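Ribosomal protein s2-related protein (Deinococcus radiodurans, PDB 2JH3) binds a 4Fe-4S cluster and may act as a sirohydrochlorin ferrochelatase. Local coordinates at residues V417-W431 with L448-V461. Numbering follows the deposited sequence.
Sequences VAAQVCASCLRTRLW and LPCAEACTVLLAAV. With SF4 (iron/sulfur cluster), chain E.
Cys450 SG lies in the plane of the Trp431 indole, 3.4 Å from NE1 at the ring edge, and binds an iron (FE1) of a cubane 4Fe-4S cluster at 2.3 Å. Cys422, Cys425 and Cys454 each hold one of the other irons through SG, in paired CxxC and CxxxC motifs. Ala453 CB makes a CH-pi contact over the six-membered ring of Trp431, 4.1 Å from its centroid, while Arg429 CB packs on the opposite face. At the far end of the indole, Leu457 CD2 approaches CZ2 to 3.4 Å; with CG anti to the backbone N (chi1 174°), Leu457 reaches into the hole among Val417, Ala418, Val421 and Cys422, CD1 against Ala418 CA and Val417 CG1, CD2 on the Cys422 SG side. Beyond this knob, Ala460 CB touches Val417 CG1 and Val421 CG2, joining helices 411-422 and 455-467. Parallel strands 427-429 and 448-450 pair beside the cluster: Cys450 N donates a hydrogen bond to Thr428 O at 2.8 Å. Arg427 extends past Cys450 CB to a salt bridge with Glu52, and Leu426 O accepts from Arg353 of the second subunit. Water 2 lies in the plane of the Arg427 guanidinium, accepting from NE at 2.8 Å and donating to Pro449 O.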
loop_
_atom_site.group_PDB
_atom_site.type_symbol
_atom_site.label_atom_id
_atom_site.label_comp_id
_atom_site.label_asym_id
_atom_site.label_seq_id
_atom_site.Cartn_x
_atom_site.Cartn_y
_atom_site.Cartn_z
ATOM N N VAL A 417 -11.637 -8.336 -6.833
ATOM C CA VAL A 417 -11.410 -7.556 -5.625
ATOM C C VAL A 417 -10.279 -8.157 -4.789
ATOM O O VAL A 417 -9.443 -7.420 -4.346
ATOM C CB VAL A 417 -12.708 -7.442 -4.780
ATOM C CG1 VAL A 417 -12.482 -6.636 -3.480
ATOM C CG2 VAL A 417 -13.808 -6.802 -5.619
ATOM N N ALA A 418 -10.245 -9.477 -4.632
ATOM C CA ALA A 418 -9.191 -10.103 -3.866
ATOM C C ALA A 418 -7.827 -9.814 -4.480
ATOM O O ALA A 418 -6.875 -9.526 -3.748
ATOM C CB ALA A 418 -9.444 -11.532 -3.744
ATOM N N ALA A 419 -7.694 -9.799 -5.809
ATOM C CA ALA A 419 -6.380 -9.476 -6.433
ATOM C C ALA A 419 -5.924 -8.081 -6.040
ATOM O O ALA A 419 -4.753 -7.839 -5.735
ATOM C CB ALA A 419 -6.444 -9.585 -7.975
ATOM N N GLN A 420 -6.874 -7.164 -5.932
ATOM C CA GLN A 420 -6.565 -5.768 -5.573
ATOM C C GLN A 420 -6.297 -5.588 -4.088
ATOM O O GLN A 420 -5.338 -4.906 -3.712
ATOM C CB GLN A 420 -7.673 -4.837 -6.014
ATOM C CG GLN A 420 -7.820 -4.661 -7.549
ATOM C CD GLN A 420 -6.502 -4.317 -8.341
ATOM O OE1 GLN A 420 -5.830 -3.321 -8.060
ATOM N NE2 GLN A 420 -6.140 -5.209 -9.339
ATOM N N VAL A 421 -7.135 -6.170 -3.237
ATOM C CA VAL A 421 -6.979 -6.032 -1.773
ATOM C C VAL A 421 -5.819 -6.860 -1.209
ATOM O O VAL A 421 -4.940 -6.346 -0.535
ATOM C CB VAL A 421 -8.228 -6.524 -1.112
ATOM C CG1 VAL A 421 -8.058 -6.671 0.433
ATOM C CG2 VAL A 421 -9.320 -5.494 -1.381
ATOM N N CYS A 422 -5.791 -8.114 -1.582
ATOM C CA CYS A 422 -4.827 -9.046 -1.039
ATOM C C CYS A 422 -3.372 -8.776 -1.468
ATOM O O CYS A 422 -2.418 -9.269 -0.843
ATOM C CB CYS A 422 -5.208 -10.463 -1.395
ATOM S SG CYS A 422 -6.796 -11.002 -0.748
ATOM N N ALA A 423 -3.207 -7.970 -2.532
ATOM C CA ALA A 423 -1.872 -7.520 -2.938
ATOM C C ALA A 423 -1.119 -6.792 -1.881
ATOM O O ALA A 423 0.132 -6.719 -1.917
ATOM C CB ALA A 423 -1.974 -6.703 -4.181
ATOM N N SER A 424 -1.843 -6.201 -0.936
ATOM C CA SER A 424 -1.212 -5.551 0.199
ATOM C C SER A 424 -0.751 -6.484 1.299
ATOM O O SER A 424 -0.020 -6.065 2.221
ATOM C CB SER A 424 -2.178 -4.508 0.775
ATOM O OG SER A 424 -2.249 -3.375 -0.090
ATOM N N CYS A 425 -1.188 -7.733 1.224
ATOM C CA CYS A 425 -1.056 -8.689 2.292
ATOM C C CYS A 425 0.131 -9.623 2.083
ATOM O O CYS A 425 0.407 -10.026 0.946
ATOM C CB CYS A 425 -2.337 -9.540 2.345
ATOM S SG CYS A 425 -2.570 -10.410 3.919
ATOM N N LEU A 426 0.805 -10.022 3.144
ATOM C CA LEU A 426 1.811 -11.128 3.068
ATOM C C LEU A 426 1.270 -12.534 2.761
ATOM O O LEU A 426 1.979 -13.460 2.293
ATOM C CB LEU A 426 2.548 -11.190 4.387
ATOM C CG LEU A 426 3.868 -10.401 4.684
ATOM C CD1 LEU A 426 4.287 -9.441 3.701
ATOM C CD2 LEU A 426 4.041 -9.911 6.161
ATOM N N ARG A 427 0.031 -12.746 3.134
ATOM C CA ARG A 427 -0.552 -14.077 3.106
ATOM C C ARG A 427 -0.932 -14.509 1.701
ATOM O O ARG A 427 -1.031 -13.670 0.768
ATOM C CB ARG A 427 -1.780 -14.111 4.022
ATOM C CG ARG A 427 -1.447 -14.011 5.466
ATOM C CD ARG A 427 -2.721 -14.162 6.275
ATOM N NE ARG A 427 -2.568 -14.515 7.714
ATOM C CZ ARG A 427 -2.920 -13.801 8.771
ATOM N NH1 ARG A 427 -2.869 -14.346 9.972
ATOM N NH2 ARG A 427 -3.461 -12.597 8.640
ATOM N N THR A 428 -1.089 -15.831 1.561
ATOM C CA THR A 428 -1.496 -16.537 0.328
ATOM C C THR A 428 -2.887 -17.168 0.579
ATOM O O THR A 428 -3.050 -17.976 1.484
ATOM C CB THR A 428 -0.480 -17.690 -0.013
ATOM O OG1 THR A 428 0.812 -17.126 -0.333
ATOM C CG2 THR A 428 -0.919 -18.471 -1.256
ATOM N N ARG A 429 -3.862 -16.737 -0.224
ATOM C CA ARG A 429 -5.302 -17.134 -0.081
ATOM C C ARG A 429 -5.577 -18.547 -0.484
ATOM O O ARG A 429 -6.009 -18.844 -1.583
ATOM C CB ARG A 429 -6.216 -16.102 -0.760
ATOM C CG ARG A 429 -5.950 -15.812 -2.207
ATOM C CD ARG A 429 -6.751 -14.575 -2.615
ATOM N NE ARG A 429 -6.635 -14.182 -4.033
ATOM C CZ ARG A 429 -5.649 -13.430 -4.511
ATOM N NH1 ARG A 429 -5.662 -13.071 -5.781
ATOM N NH2 ARG A 429 -4.653 -12.993 -3.725
ATOM N N LEU A 430 -5.373 -19.446 0.459
ATOM C CA LEU A 430 -5.623 -20.866 0.277
ATOM C C LEU A 430 -7.084 -21.157 -0.101
ATOM O O LEU A 430 -7.399 -22.101 -0.845
ATOM C CB LEU A 430 -5.333 -21.565 1.575
ATOM C CG LEU A 430 -3.996 -22.269 1.795
ATOM C CD1 LEU A 430 -2.810 -21.803 0.963
ATOM C CD2 LEU A 430 -3.747 -22.435 3.279
ATOM N N TRP A 431 -7.949 -20.309 0.417
ATOM C CA TRP A 431 -9.384 -20.468 0.273
ATOM C C TRP A 431 -9.814 -20.159 -1.158
ATOM O O TRP A 431 -10.944 -20.428 -1.529
ATOM C CB TRP A 431 -10.122 -19.563 1.264
ATOM C CG TRP A 431 -9.761 -18.042 1.166
ATOM C CD1 TRP A 431 -8.848 -17.399 1.940
ATOM C CD2 TRP A 431 -10.315 -17.055 0.301
ATOM N NE1 TRP A 431 -8.734 -16.092 1.567
ATOM C CE2 TRP A 431 -9.655 -15.834 0.594
ATOM C CE3 TRP A 431 -11.321 -17.061 -0.693
ATOM C CZ2 TRP A 431 -9.933 -14.640 -0.084
ATOM C CZ3 TRP A 431 -11.631 -15.853 -1.319
ATOM C CH2 TRP A 431 -10.943 -14.671 -1.023
ATOM N N LEU A 448 3.170 -17.102 4.214
ATOM C CA LEU A 448 2.195 -17.168 5.276
ATOM C C LEU A 448 0.856 -17.567 4.708
ATOM O O LEU A 448 0.452 -17.010 3.731
ATOM C CB LEU A 448 2.054 -15.797 5.916
ATOM C CG LEU A 448 3.162 -15.139 6.735
ATOM C CD1 LEU A 448 4.292 -14.688 5.927
ATOM C CD2 LEU A 448 2.610 -13.929 7.372
ATOM N N PRO A 449 0.200 -18.547 5.285
ATOM C CA PRO A 449 -1.170 -18.851 4.754
ATOM C C PRO A 449 -2.319 -17.979 5.204
ATOM O O PRO A 449 -2.343 -17.460 6.326
ATOM C CB PRO A 449 -1.400 -20.278 5.230
ATOM C CG PRO A 449 -0.549 -20.422 6.501
ATOM C CD PRO A 449 0.627 -19.503 6.343
ATOM N N CYS A 450 -3.304 -17.832 4.318
ATOM C CA CYS A 450 -4.579 -17.193 4.598
ATOM C C CYS A 450 -5.651 -18.279 4.479
ATOM O O CYS A 450 -5.821 -18.880 3.390
ATOM C CB CYS A 450 -4.933 -16.040 3.668
ATOM S SG CYS A 450 -6.563 -15.365 4.093
ATOM N N ALA A 451 -6.337 -18.562 5.609
ATOM C CA ALA A 451 -7.254 -19.675 5.665
ATOM C C ALA A 451 -8.691 -19.230 5.393
ATOM O O ALA A 451 -9.591 -20.086 5.264
ATOM C CB ALA A 451 -7.149 -20.377 7.065
ATOM N N GLU A 452 -8.937 -17.912 5.313
ATOM C CA GLU A 452 -10.337 -17.425 5.228
ATOM C C GLU A 452 -10.316 -15.926 4.861
ATOM O O GLU A 452 -9.456 -15.163 5.357
ATOM C CB GLU A 452 -11.131 -17.657 6.552
ATOM C CG GLU A 452 -12.609 -17.345 6.348
ATOM C CD GLU A 452 -13.472 -17.648 7.508
ATOM O OE1 GLU A 452 -12.943 -18.010 8.559
ATOM O OE2 GLU A 452 -14.674 -17.562 7.332
ATOM N N ALA A 453 -11.227 -15.521 3.985
ATOM C CA ALA A 453 -11.429 -14.165 3.693
ATOM C C ALA A 453 -11.669 -13.356 4.953
ATOM O O ALA A 453 -12.561 -13.656 5.748
ATOM C CB ALA A 453 -12.537 -13.978 2.695
ATOM N N CYS A 454 -10.892 -12.270 5.075
ATOM C CA CYS A 454 -10.924 -11.334 6.241
ATOM C C CYS A 454 -11.970 -10.184 6.171
ATOM O O CYS A 454 -12.607 -9.927 5.118
ATOM C CB CYS A 454 -9.503 -10.731 6.479
ATOM S SG CYS A 454 -9.058 -9.551 5.279
ATOM N N THR A 455 -12.161 -9.473 7.274
ATOM C CA THR A 455 -13.208 -8.436 7.284
ATOM C C THR A 455 -12.891 -7.293 6.320
ATOM O O THR A 455 -13.793 -6.696 5.799
ATOM C CB THR A 455 -13.551 -7.855 8.688
ATOM O OG1 THR A 455 -12.383 -7.339 9.257
ATOM C CG2 THR A 455 -14.113 -8.965 9.586
ATOM N N VAL A 456 -11.612 -7.037 6.043
ATOM C CA VAL A 456 -11.238 -5.945 5.139
ATOM C C VAL A 456 -11.622 -6.307 3.687
ATOM O O VAL A 456 -12.176 -5.449 2.936
ATOM C CB VAL A 456 -9.779 -5.550 5.309
ATOM C CG1 VAL A 456 -9.279 -4.642 4.148
ATOM C CG2 VAL A 456 -9.578 -4.789 6.643
ATOM N N LEU A 457 -11.384 -7.561 3.293
ATOM C CA LEU A 457 -11.768 -8.032 1.979
ATOM C C LEU A 457 -13.292 -8.114 1.831
ATOM O O LEU A 457 -13.817 -7.740 0.774
ATOM C CB LEU A 457 -11.171 -9.425 1.688
ATOM C CG LEU A 457 -11.628 -10.113 0.382
ATOM C CD1 LEU A 457 -11.292 -9.204 -0.822
ATOM C CD2 LEU A 457 -10.919 -11.439 0.176
ATOM N N LEU A 458 -13.995 -8.570 2.884
ATOM C CA LEU A 458 -15.477 -8.613 2.842
ATOM C C LEU A 458 -16.047 -7.209 2.622
ATOM O O LEU A 458 -16.951 -7.005 1.820
ATOM C CB LEU A 458 -16.052 -9.165 4.133
ATOM C CG LEU A 458 -15.805 -10.624 4.380
ATOM C CD1 LEU A 458 -15.993 -11.010 5.815
ATOM C CD2 LEU A 458 -16.698 -11.458 3.523
ATOM N N ALA A 459 -15.543 -6.227 3.336
ATOM C CA ALA A 459 -16.025 -4.836 3.102
ATOM C C ALA A 459 -15.717 -4.285 1.693
ATOM O O ALA A 459 -16.493 -3.508 1.093
ATOM C CB ALA A 459 -15.393 -3.933 4.162
ATOM N N ALA A 460 -14.566 -4.660 1.156
ATOM C CA ALA A 460 -14.185 -4.232 -0.224
ATOM C C ALA A 460 -15.119 -4.893 -1.265
ATOM O O ALA A 460 -15.512 -4.254 -2.281
ATOM C CB ALA A 460 -12.717 -4.575 -0.503
ATOM N N VAL A 461 -15.492 -6.151 -1.025
ATOM C CA VAL A 461 -16.410 -6.809 -1.924
ATOM C C VAL A 461 -17.797 -6.209 -1.792
ATOM O O VAL A 461 -18.498 -5.939 -2.805
ATOM C CB VAL A 461 -16.480 -8.344 -1.697
ATOM C CG1 VAL A 461 -17.598 -8.922 -2.545
ATOM C CG2 VAL A 461 -15.174 -8.961 -2.096
HETATM FE FE1 SF4 E . -6.412 -13.168 3.572
HETATM FE FE2 SF4 E . -7.348 -10.670 4.074
HETATM FE FE3 SF4 E . -4.715 -11.096 3.632
HETATM FE FE4 SF4 E . -6.491 -11.314 1.567
HETATM S S1 SF4 E . -6.002 -9.370 2.748
HETATM S S2 SF4 E . -4.790 -12.799 2.030
HETATM S S3 SF4 E . -8.320 -12.243 2.654
HETATM S S4 SF4 E . -5.891 -11.830 5.467
HETATM O O HOH W 1 2.507 -15.994 1.533
HETATM O O HOH W 2 -1.127 -16.774 8.484
#